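Local structure of acetyl-CoA hydrolase/transferase family protein (Porphyromonas gingivalis, 2NVV) at residues A[110-114]-A[115-119]; A[308-311]-A[312-315]; A[448-451]-A[452-455]; A[475-478]-A[479-482]. The protein probably transfers coenzyme A between acyl-CoA thioesters and acetate, or hydrolyses acetyl-CoA, and binds zinc. All coordinates share one frame; numbering follows the deposited sequence.

Contact 1. Residues A[110-114]-A[115-119]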
loop_
_atom_site.group_PDB
_atom_site.type_symbol
_atom_site.label_atom_id
_atom_site.label_comp_id
_atom_site.label_asym_id
_atom_site.label_seq_id
_atom_site.Cartn_x
_atom_site.Cartn_y
_atom_site.Cartn_z
ATOM N N GLN A 110 -6.228 -0.950 -15.282
ATOM C CA GLN A 110 -6.837 0.368 -15.278
ATOM C C GLN A 110 -5.885 1.462 -15.717
ATOM O O GLN A 110 -6.293 2.411 -16.385
ATOM C CB GLN A 110 -7.402 0.715 -13.897
ATOM C CG GLN A 110 -6.391 0.703 -12.789
ATOM C CD GLN A 110 -6.867 1.450 -11.550
ATOM O OE1 GLN A 110 -8.005 1.292 -11.109
ATOM N NE2 GLN A 110 -5.988 2.258 -10.976
ATOM N N ASP A 111 -4.618 1.338 -15.345
ATOM C CA ASP A 111 -3.628 2.344 -15.708
ATOM C C ASP A 111 -3.381 2.354 -17.203
ATOM O O ASP A 111 -2.924 3.351 -17.761
ATOM C CB ASP A 111 -2.325 2.102 -14.946
ATOM C CG ASP A 111 -2.411 2.550 -13.500
ATOM O OD1 ASP A 111 -3.533 2.818 -13.027
ATOM O OD2 ASP A 111 -1.359 2.633 -12.830
ATOM N N LEU A 112 -3.674 1.229 -17.842
ATOM C CA LEU A 112 -3.523 1.110 -19.282
ATOM C C LEU A 112 -4.677 1.896 -19.880
ATOM O O LEU A 112 -4.501 2.653 -20.824
ATOM C CB LEU A 112 -3.603 -0.358 -19.703
ATOM C CG LEU A 112 -2.258 -1.084 -19.802
ATOM C CD1 LEU A 112 -2.472 -2.593 -19.924
ATOM C CD2 LEU A 112 -1.489 -0.536 -21.004
ATOM N N ARG A 113 -5.863 1.711 -19.309
ATOM C CA ARG A 113 -7.054 2.400 -19.768
ATOM C C ARG A 113 -6.924 3.900 -19.533
ATOM O O ARG A 113 -7.396 4.695 -20.338
ATOM C CB ARG A 113 -8.291 1.848 -19.054
ATOM C CG ARG A 113 -8.541 0.365 -19.307
ATOM C CD ARG A 113 -9.980 -0.011 -19.004
ATOM N NE ARG A 113 -10.316 0.183 -17.595
ATOM C CZ ARG A 113 -10.160 -0.727 -16.643
ATOM N NH1 ARG A 113 -10.498 -0.431 -15.395
ATOM N NH2 ARG A 113 -9.680 -1.932 -16.938
ATOM N N TYR A 114 -6.279 4.281 -18.433
ATOM C CA TYR A 114 -6.068 5.691 -18.097
ATOM C C TYR A 114 -5.098 6.347 -19.084
ATOM O O TYR A 114 -5.001 7.569 -19.151
ATOM C CB TYR A 114 -5.503 5.832 -16.671
ATOM C CG TYR A 114 -6.432 5.350 -15.581
ATOM C CD1 TYR A 114 -7.768 5.056 -15.857
ATOM C CD2 TYR A 114 -5.984 5.208 -14.264
ATOM C CE1 TYR A 114 -8.640 4.628 -14.845
ATOM C CE2 TYR A 114 -6.848 4.785 -13.250
ATOM C CZ TYR A 114 -8.173 4.497 -13.551
ATOM O OH TYR A 114 -9.034 4.078 -12.570
ATOM N N GLY A 115 -4.373 5.520 -19.830
ATOM C CA GLY A 115 -3.426 6.015 -20.808
ATOM C C GLY A 115 -2.039 6.245 -20.242
ATOM O O GLY A 115 -1.192 6.857 -20.909
ATOM N N PHE A 116 -1.795 5.757 -19.023
ATOM C CA PHE A 116 -0.500 5.947 -18.374
ATOM C C PHE A 116 0.681 5.358 -19.144
ATOM O O PHE A 116 1.784 5.899 -19.114
ATOM C CB PHE A 116 -0.538 5.384 -16.958
ATOM C CG PHE A 116 -1.425 6.155 -16.025
ATOM C CD1 PHE A 116 -2.043 7.333 -16.440
ATOM C CD2 PHE A 116 -1.655 5.705 -14.725
ATOM C CE1 PHE A 116 -2.877 8.050 -15.573
ATOM C CE2 PHE A 116 -2.491 6.421 -13.849
ATOM C CZ PHE A 116 -3.101 7.595 -14.280
ATOM N N TYR A 117 0.453 4.240 -19.820
ATOM C CA TYR A 117 1.486 3.594 -20.623
ATOM C C TYR A 117 0.871 3.711 -21.998
ATOM O O TYR A 117 -0.323 3.497 -22.161
ATOM C CB TYR A 117 1.662 2.122 -20.216
ATOM C CG TYR A 117 1.754 1.939 -18.712
ATOM C CD1 TYR A 117 0.688 1.382 -17.987
ATOM C CD2 TYR A 117 2.877 2.377 -18.005
ATOM C CE1 TYR A 117 0.738 1.270 -16.605
ATOM C CE2 TYR A 117 2.935 2.273 -16.626
ATOM C CZ TYR A 117 1.865 1.720 -15.927
ATOM O OH TYR A 117 1.921 1.627 -14.548
ATOM N N GLY A 118 1.684 4.061 -22.976
ATOM C CA GLY A 118 1.202 4.282 -24.325
ATOM C C GLY A 118 0.044 3.503 -24.912
ATOM O O GLY A 118 -1.005 3.314 -24.300
ATOM N N LYS A 119 0.252 3.064 -26.148
ATOM C CA LYS A 119 -0.737 2.312 -26.897
ATOM C C LYS A 119 -0.418 0.811 -26.913
ATOM O O LYS A 119 0.723 0.406 -26.728
ATOM C CB LYS A 119 -0.777 2.822 -28.341
ATOM C CG LYS A 119 -1.746 2.058 -29.233
ATOM C CD LYS A 119 -1.219 1.877 -30.661
ATOM C CE LYS A 119 -1.097 3.197 -31.410
ATOM N NZ LYS A 119 -0.714 2.995 -32.841
#

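Contact 2. Residues A[308-311]-A[312-315]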
loop_
_atom_site.group_PDB
_atom_site.type_symbol
_atom_site.label_atom_id
_atom_site.label_comp_id
_atom_site.label_asym_id
_atom_site.label_seq_id
_atom_site.Cartn_x
_atom_site.Cartn_y
_atom_site.Cartn_z
ATOM N N SER A 308 -2.359 -22.690 -12.359
ATOM C CA SER A 308 -1.026 -23.134 -12.724
ATOM C C SER A 308 -0.738 -24.493 -12.116
ATOM O O SER A 308 -0.080 -24.588 -11.083
ATOM C CB SER A 308 0.003 -22.114 -12.248
ATOM O OG SER A 308 -0.220 -20.860 -12.868
ATOM N N VAL A 309 -1.225 -25.542 -12.772
ATOM C CA VAL A 309 -1.044 -26.903 -12.281
ATOM C C VAL A 309 -0.267 -27.797 -13.243
ATOM O O VAL A 309 -0.137 -27.481 -14.422
ATOM C CB VAL A 309 -2.402 -27.557 -11.992
ATOM C CG1 VAL A 309 -3.147 -26.748 -10.936
ATOM C CG2 VAL A 309 -3.210 -27.658 -13.281
ATOM N N SER A 310 0.250 -28.909 -12.726
ATOM C CA SER A 310 1.015 -29.842 -13.541
ATOM C C SER A 310 0.104 -30.532 -14.551
ATOM O O SER A 310 -1.115 -30.462 -14.432
ATOM C CB SER A 310 1.705 -30.875 -12.647
ATOM O OG SER A 310 0.775 -31.536 -11.814
ATOM N N ARG A 311 0.699 -31.184 -15.545
ATOM C CA ARG A 311 -0.069 -31.872 -16.583
ATOM C C ARG A 311 -0.981 -32.947 -16.009
ATOM O O ARG A 311 -2.106 -33.128 -16.465
ATOM C CB ARG A 311 0.870 -32.508 -17.612
ATOM C CG ARG A 311 0.149 -33.297 -18.708
ATOM C CD ARG A 311 1.133 -33.966 -19.650
ATOM N NE ARG A 311 2.106 -33.016 -20.183
ATOM C CZ ARG A 311 3.137 -33.356 -20.949
ATOM N NH1 ARG A 311 3.979 -32.433 -21.393
ATOM N NH2 ARG A 311 3.321 -34.625 -21.274
ATOM N N SER A 312 -0.490 -33.664 -15.007
ATOM C CA SER A 312 -1.280 -34.721 -14.391
ATOM C C SER A 312 -2.534 -34.155 -13.744
ATOM O O SER A 312 -3.614 -34.742 -13.823
ATOM C CB SER A 312 -0.456 -35.448 -13.335
ATOM O OG SER A 312 -1.300 -36.258 -12.523
ATOM N N VAL A 313 -2.371 -33.002 -13.108
ATOM C CA VAL A 313 -3.461 -32.333 -12.417
ATOM C C VAL A 313 -4.475 -31.690 -13.358
ATOM O O VAL A 313 -5.688 -31.778 -13.131
ATOM C CB VAL A 313 -2.904 -31.265 -11.453
ATOM C CG1 VAL A 313 -4.037 -30.457 -10.852
ATOM C CG2 VAL A 313 -2.109 -31.937 -10.344
ATOM N N ILE A 314 -3.978 -31.046 -14.420
ATOM C CA ILE A 314 -4.851 -30.385 -15.389
ATOM C C ILE A 314 -5.686 -31.405 -16.133
ATOM O O ILE A 314 -6.828 -31.131 -16.468
ATOM C CB ILE A 314 -4.053 -29.542 -16.401
ATOM C CG1 ILE A 314 -5.009 -28.646 -17.185
ATOM C CG2 ILE A 314 -3.290 -30.435 -17.365
ATOM C CD1 ILE A 314 -5.717 -27.608 -16.340
ATOM N N GLN A 315 -5.124 -32.586 -16.377
ATOM C CA GLN A 315 -5.862 -33.641 -17.071
ATOM C C GLN A 315 -6.938 -34.203 -16.152
ATOM O O GLN A 315 -8.023 -34.569 -16.608
ATOM C CB GLN A 315 -4.927 -34.759 -17.523
ATOM C CG GLN A 315 -3.862 -34.294 -18.502
ATOM C CD GLN A 315 -3.059 -35.435 -19.099
ATOM O OE1 GLN A 315 -2.511 -36.271 -18.376
ATOM N NE2 GLN A 315 -2.978 -35.471 -20.433
#

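Contact 3. Residues A[448-451]-A[452-455]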
loop_
_atom_site.group_PDB
_atom_site.type_symbol
_atom_site.label_atom_id
_atom_site.label_comp_id
_atom_site.label_asym_id
_atom_site.label_seq_id
_atom_site.Cartn_x
_atom_site.Cartn_y
_atom_site.Cartn_z
ATOM N N VAL A 448 14.492 -15.116 13.970
ATOM C CA VAL A 448 15.911 -15.132 13.645
ATOM C C VAL A 448 16.595 -16.444 14.060
ATOM O O VAL A 448 16.267 -17.042 15.091
ATOM C CB VAL A 448 16.623 -13.948 14.336
ATOM C CG1 VAL A 448 18.106 -13.941 14.002
ATOM C CG2 VAL A 448 15.988 -12.649 13.895
ATOM N N HIS A 449 17.551 -16.883 13.251
ATOM C CA HIS A 449 18.293 -18.103 13.535
ATOM C C HIS A 449 19.269 -17.823 14.680
ATOM O O HIS A 449 19.937 -16.786 14.696
ATOM C CB HIS A 449 19.048 -18.545 12.274
ATOM C CG HIS A 449 19.827 -19.812 12.443
ATOM N ND1 HIS A 449 20.853 -19.938 13.352
ATOM C CD2 HIS A 449 19.743 -21.003 11.804
ATOM C CE1 HIS A 449 21.370 -21.150 13.264
ATOM N NE2 HIS A 449 20.714 -21.816 12.332
ATOM N N PRO A 450 19.364 -18.749 15.655
ATOM C CA PRO A 450 20.258 -18.599 16.813
ATOM C C PRO A 450 21.618 -17.979 16.505
ATOM O O PRO A 450 22.101 -17.140 17.271
ATOM C CB PRO A 450 20.358 -20.020 17.342
ATOM C CG PRO A 450 18.945 -20.510 17.138
ATOM C CD PRO A 450 18.650 -20.040 15.719
ATOM N N ASP A 451 22.226 -18.388 15.393
ATOM C CA ASP A 451 23.529 -17.882 14.970
ATOM C C ASP A 451 23.582 -16.377 14.741
ATOM O O ASP A 451 24.668 -15.809 14.683
ATOM C CB ASP A 451 23.965 -18.561 13.676
ATOM C CG ASP A 451 24.569 -19.920 13.904
ATOM O OD1 ASP A 451 24.863 -20.616 12.904
ATOM O OD2 ASP A 451 24.762 -20.289 15.080
ATOM N N TYR A 452 22.427 -15.730 14.600
ATOM C CA TYR A 452 22.401 -14.288 14.350
ATOM C C TYR A 452 21.653 -13.488 15.407
ATOM O O TYR A 452 21.644 -12.261 15.372
ATOM C CB TYR A 452 21.778 -13.999 12.968
ATOM C CG TYR A 452 22.581 -14.537 11.803
ATOM C CD1 TYR A 452 22.321 -15.800 11.266
ATOM C CD2 TYR A 452 23.634 -13.794 11.264
ATOM C CE1 TYR A 452 23.096 -16.306 10.223
ATOM C CE2 TYR A 452 24.408 -14.287 10.229
ATOM C CZ TYR A 452 24.140 -15.536 9.712
ATOM O OH TYR A 452 24.924 -16.000 8.685
ATOM N N ARG A 453 21.030 -14.169 16.360
ATOM C CA ARG A 453 20.273 -13.458 17.370
ATOM C C ARG A 453 21.125 -12.529 18.245
ATOM O O ARG A 453 20.763 -11.372 18.452
ATOM C CB ARG A 453 19.478 -14.462 18.221
ATOM C CG ARG A 453 18.905 -15.587 17.378
ATOM C CD ARG A 453 17.434 -15.890 17.645
ATOM N NE ARG A 453 17.233 -16.728 18.820
ATOM C CZ ARG A 453 16.463 -17.818 18.858
ATOM N NH1 ARG A 453 15.802 -18.234 17.780
ATOM N NH2 ARG A 453 16.362 -18.501 19.987
ATOM N N PRO A 454 22.263 -13.006 18.763
ATOM C CA PRO A 454 23.061 -12.105 19.601
ATOM C C PRO A 454 23.634 -10.880 18.886
ATOM O O PRO A 454 23.759 -9.790 19.465
ATOM C CB PRO A 454 24.140 -13.030 20.176
ATOM C CG PRO A 454 24.234 -14.124 19.184
ATOM C CD PRO A 454 22.812 -14.372 18.782
ATOM N N LEU A 455 23.960 -11.062 17.616
ATOM C CA LEU A 455 24.522 -9.995 16.803
ATOM C C LEU A 455 23.472 -8.913 16.532
ATOM O O LEU A 455 23.771 -7.718 16.558
ATOM C CB LEU A 455 25.034 -10.589 15.499
ATOM C CG LEU A 455 26.216 -9.942 14.775
ATOM C CD1 LEU A 455 27.298 -9.501 15.754
ATOM C CD2 LEU A 455 26.762 -10.959 13.777
#

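Contact 4. Residues A[475-478]-A[479-482]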
loop_
_atom_site.group_PDB
_atom_site.type_symbol
_atom_site.label_atom_id
_atom_site.label_comp_id
_atom_site.label_asym_id
_atom_site.label_seq_id
_atom_site.Cartn_x
_atom_site.Cartn_y
_atom_site.Cartn_z
ATOM N N CYS A 475 24.247 -0.209 9.158
ATOM C CA CYS A 475 23.002 -0.969 8.957
ATOM C C CYS A 475 23.105 -2.034 7.862
ATOM O O CYS A 475 22.322 -2.984 7.846
ATOM C CB CYS A 475 21.836 -0.025 8.631
ATOM S SG CYS A 475 22.101 1.056 7.218
ATOM N N PHE A 476 24.072 -1.882 6.960
ATOM C CA PHE A 476 24.263 -2.833 5.866
ATOM C C PHE A 476 25.499 -3.702 6.026
ATOM O O PHE A 476 25.960 -4.320 5.065
ATOM C CB PHE A 476 24.335 -2.097 4.529
ATOM C CG PHE A 476 23.019 -1.510 4.087
ATOM C CD1 PHE A 476 22.955 -0.226 3.549
ATOM C CD2 PHE A 476 21.847 -2.247 4.200
ATOM C CE1 PHE A 476 21.743 0.309 3.133
ATOM C CE2 PHE A 476 20.632 -1.716 3.782
ATOM C CZ PHE A 476 20.581 -0.437 3.249
ATOM N N ALA A 477 26.027 -3.762 7.242
ATOM C CA ALA A 477 27.207 -4.567 7.529
ATOM C C ALA A 477 27.010 -6.042 7.173
ATOM O O ALA A 477 27.934 -6.698 6.703
ATOM C CB ALA A 477 27.561 -4.434 8.993
ATOM N N PHE A 478 25.816 -6.569 7.414
ATOM C CA PHE A 478 25.521 -7.963 7.098
ATOM C C PHE A 478 25.745 -8.244 5.608
ATOM O O PHE A 478 26.418 -9.203 5.238
ATOM C CB PHE A 478 24.071 -8.286 7.477
ATOM C CG PHE A 478 23.906 -8.768 8.891
ATOM C CD1 PHE A 478 24.609 -8.171 9.932
ATOM C CD2 PHE A 478 23.047 -9.820 9.185
ATOM C CE1 PHE A 478 24.460 -8.616 11.250
ATOM C CE2 PHE A 478 22.893 -10.271 10.499
ATOM C CZ PHE A 478 23.605 -9.664 11.532
ATOM N N HIS A 479 25.170 -7.387 4.766
ATOM C CA HIS A 479 25.276 -7.492 3.317
ATOM C C HIS A 479 26.711 -7.254 2.878
ATOM O O HIS A 479 27.224 -7.935 1.978
ATOM C CB HIS A 479 24.383 -6.446 2.660
ATOM C CG HIS A 479 22.948 -6.539 3.065
ATOM N ND1 HIS A 479 22.067 -7.420 2.476
ATOM C CD2 HIS A 479 22.233 -5.847 3.983
ATOM C CE1 HIS A 479 20.867 -7.262 3.008
ATOM N NE2 HIS A 479 20.941 -6.313 3.925
ATOM N N GLN A 480 27.343 -6.262 3.501
ATOM C CA GLN A 480 28.717 -5.930 3.191
ATOM C C GLN A 480 29.627 -7.088 3.541
ATOM O O GLN A 480 30.525 -7.418 2.775
ATOM C CB GLN A 480 29.151 -4.681 3.960
ATOM C CG GLN A 480 28.640 -3.372 3.378
ATOM C CD GLN A 480 29.012 -2.171 4.229
ATOM O OE1 GLN A 480 29.170 -1.061 3.723
ATOM N NE2 GLN A 480 29.140 -2.383 5.529
ATOM N N GLU A 481 29.395 -7.712 4.695
ATOM C CA GLU A 481 30.225 -8.841 5.129
ATOM C C GLU A 481 30.052 -10.053 4.235
ATOM O O GLU A 481 30.992 -10.814 4.040
ATOM C CB GLU A 481 29.910 -9.236 6.577
ATOM C CG GLU A 481 30.818 -10.342 7.111
ATOM C CD GLU A 481 32.291 -9.924 7.183
ATOM O OE1 GLU A 481 33.168 -10.802 7.080
ATOM O OE2 GLU A 481 32.573 -8.719 7.358
ATOM N N LEU A 482 28.856 -10.242 3.692
ATOM C CA LEU A 482 28.624 -11.377 2.809
ATOM C C LEU A 482 29.526 -11.241 1.599
ATOM O O LEU A 482 30.083 -12.220 1.112
ATOM C CB LEU A 482 27.173 -11.410 2.338
ATOM C CG LEU A 482 26.856 -12.426 1.232
ATOM C CD1 LEU A 482 27.137 -13.855 1.728
ATOM C CD2 LEU A 482 25.402 -12.284 0.824
#

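Contact 1. Residues A[110-114]-A[115-119]
Phe116 folds back over Asp111 and Tyr114 in the Schellman motif that finishes helix 108-113, just ahead of strand 122-127 in the parallel sheet of the N-terminal domain. The reversal turns on Gly115, whose positive phi (89°) brings Phe116 N back to Asp111 O at 2.9 Å, while Gly115 N bonds to Leu112 O. The side chains then close over this backbone clasp. With its chi1 at -68°, Phe116 places CG beside its own N and anti to its carbonyl carbon, and the Phe116 side chain runs beside that of Tyr114, both pointing the same way. Tyr114 CB sits over one face of the Phe116 ring, 3.7 Å from its centroid, a CH-pi contact. Further out, the Tyr114 ring turns an edge to that face in a T-shaped pair, the centroids 5.4 Å apart and the planes at 69°. Both rings are also gripped by the second subunit, where Tyr387 of that chain stacks on Tyr114 and Arg432 of that chain makes a cation-pi contact with Phe116. Asp111 meets Phe116 obliquely, its CG 3.5 Å from Phe116 CD2. The rotation of its carboxylate is steadied by Gln110, whose NE2 donates to Asp111 OD1 at 3.2 Å, with the acceptor close to the amide plane. Tyr117 closes the other flank of the turn: its CE1 lies 3.6 Å from Asp111 CB, and Leu112 CD2 comes up to the ring edge, 4.2 Å from Tyr117 CD1.

Contact 2. Residues A[308-311]-A[312-315]
Two valine torsions bring the loop against the first turn of helix 311-318: Val309, at chi1 -60°, tucks CG2 between its backbone N and carbonyl carbon, and Val313, at chi1 173°, swings CG1 away from its own N and back toward the incoming loop. The two side chains cross at about a right angle, with Val313 CG1 3.5 Å from Val309 CB. Val309 CG2 also leans on Ile314, reaching its CB at 3.7 Å. The same residue thus touches two successive positions of the first helical turn, and it also touches Asp288 and Ile291 of helix 288-295. Ser310, right after Val309, stands at the N-cap. Its O receives Ile314 N at 2.9 Å, whereas its OG packs against Val313 CG2 and gives its hydrogen bond to Asp288 OD1. On the outward flank Arg311 and Gln315 run side by side, one turn apart, meeting through the aliphatic CG of Arg311 and the amide carbon CD of Gln315 at 3.9 Å. Their flat ends are turned 65° against each other, and Arg311 NE is bound to Asn216 O. The link of Val309, just before the N-cap, to Ile314, four residues after it, is the hydrophobic staple, a motif of helix N-termini; here it lies about 10 Å, between side chains, from Val259 of the predicted coenzyme A site.

Contact 3. Residues A[448-451]-A[452-455]
Between Val448 and Arg453 the backbone winds into helix 453-459 through overlapping beta turns (i+3 to i), Tyr452 N bonding to His449 O at 2.7 Å and Arg453 N to Pro450 O at 3.3 Å, with a weak further bond from Arg453 N to His449 O. Arg453 then doubles back along the loop it has just left. Bends at chi2 (-133°) and chi3 (-81°) carry its guanidinium over Pro450, whose CG lies over one face, 3.9 Å from Arg453 NH1. The edge of the same group is used for a straight bond, NH1 to Val448 O at 3.0 Å, with the oxygen in the guanidinium plane; together the two contacts limit how the group can turn. Val448 CG1 packs across Tyr452 CB at 3.8 Å, the two side chains at about a right angle. Tyr452 points its hydroxyl to Gly400 O. Within the loop, His449 ND1 accepts Asp451 N in the plane of its ring, and Asp451 in turn forms a salt bridge with Arg489. Tyr452 at the N-cap and Pro454 in the first turn, where a proline costs no helical hydrogen bond, make this a helix N-terminus whose approach loop is pinned by an arginine folded back on it.

Contact 4. Residues A[475-478]-A[479-482]
Phe476 and His479 form the close-packed side of the turn that starts helix 477-484. Their rings meet obliquely, planes at 70°, with Phe476 CD2 3.6 Å from His479 CD2 and the centroids 5.7 Å apart. In both residues CG lies anti to the carbonyl carbon (chi1 -70° and -57°), and the side chains slant together, meeting at their CD2 atoms. The imidazole is steadied by a weak hydrogen bond from NE2 to Met408 O, and Cys475 of the second subunit packs on Phe476. Backbone bonds tighten the same turn: Gln480 N meets Phe476 O at 2.9 Å and Glu481 N meets Ala477 O at 2.7 Å. Farther along the helix the side chains meet less. Leu482, partly exposed, approaches the first turn through its CB, 3.7 Å from Phe478 O, while its branch leads away. Glu481 turns its carboxylate from the first turn but is buried, held by Ser485 OG and Tyr496 OH. Phe476 puts a ring, not a polar group, at the N-cap of a helix start in the subunit interface, near but not part of the zinc site: its side chain is about 8 Å from that of the ligand His411 and about 13 Å from the zinc.

Each contact lies at a helix end: along the chain, contact 1 closes helix 108-113, then contacts 2, 3 and 4 open helices 311-318, 453-459 and 477-484. Contact 1 belongs to the N-terminal domain with its parallel sheet; its centre is about 34 Å from that of contact 2 and about 47 Å from that of contact 3, which lies beyond the chain's centre. Contacts 3 and 4 are neighbours, centres about 15 Å apart, on consecutive helices; they touch where Tyr452 CD2, at the N-cap of one helix, is 3.7 Å from Phe478 CE2 of the other. Contacts 1 and 4, centres about 40 Å apart, both reach the second subunit, so distant helix ends contribute to the dimer.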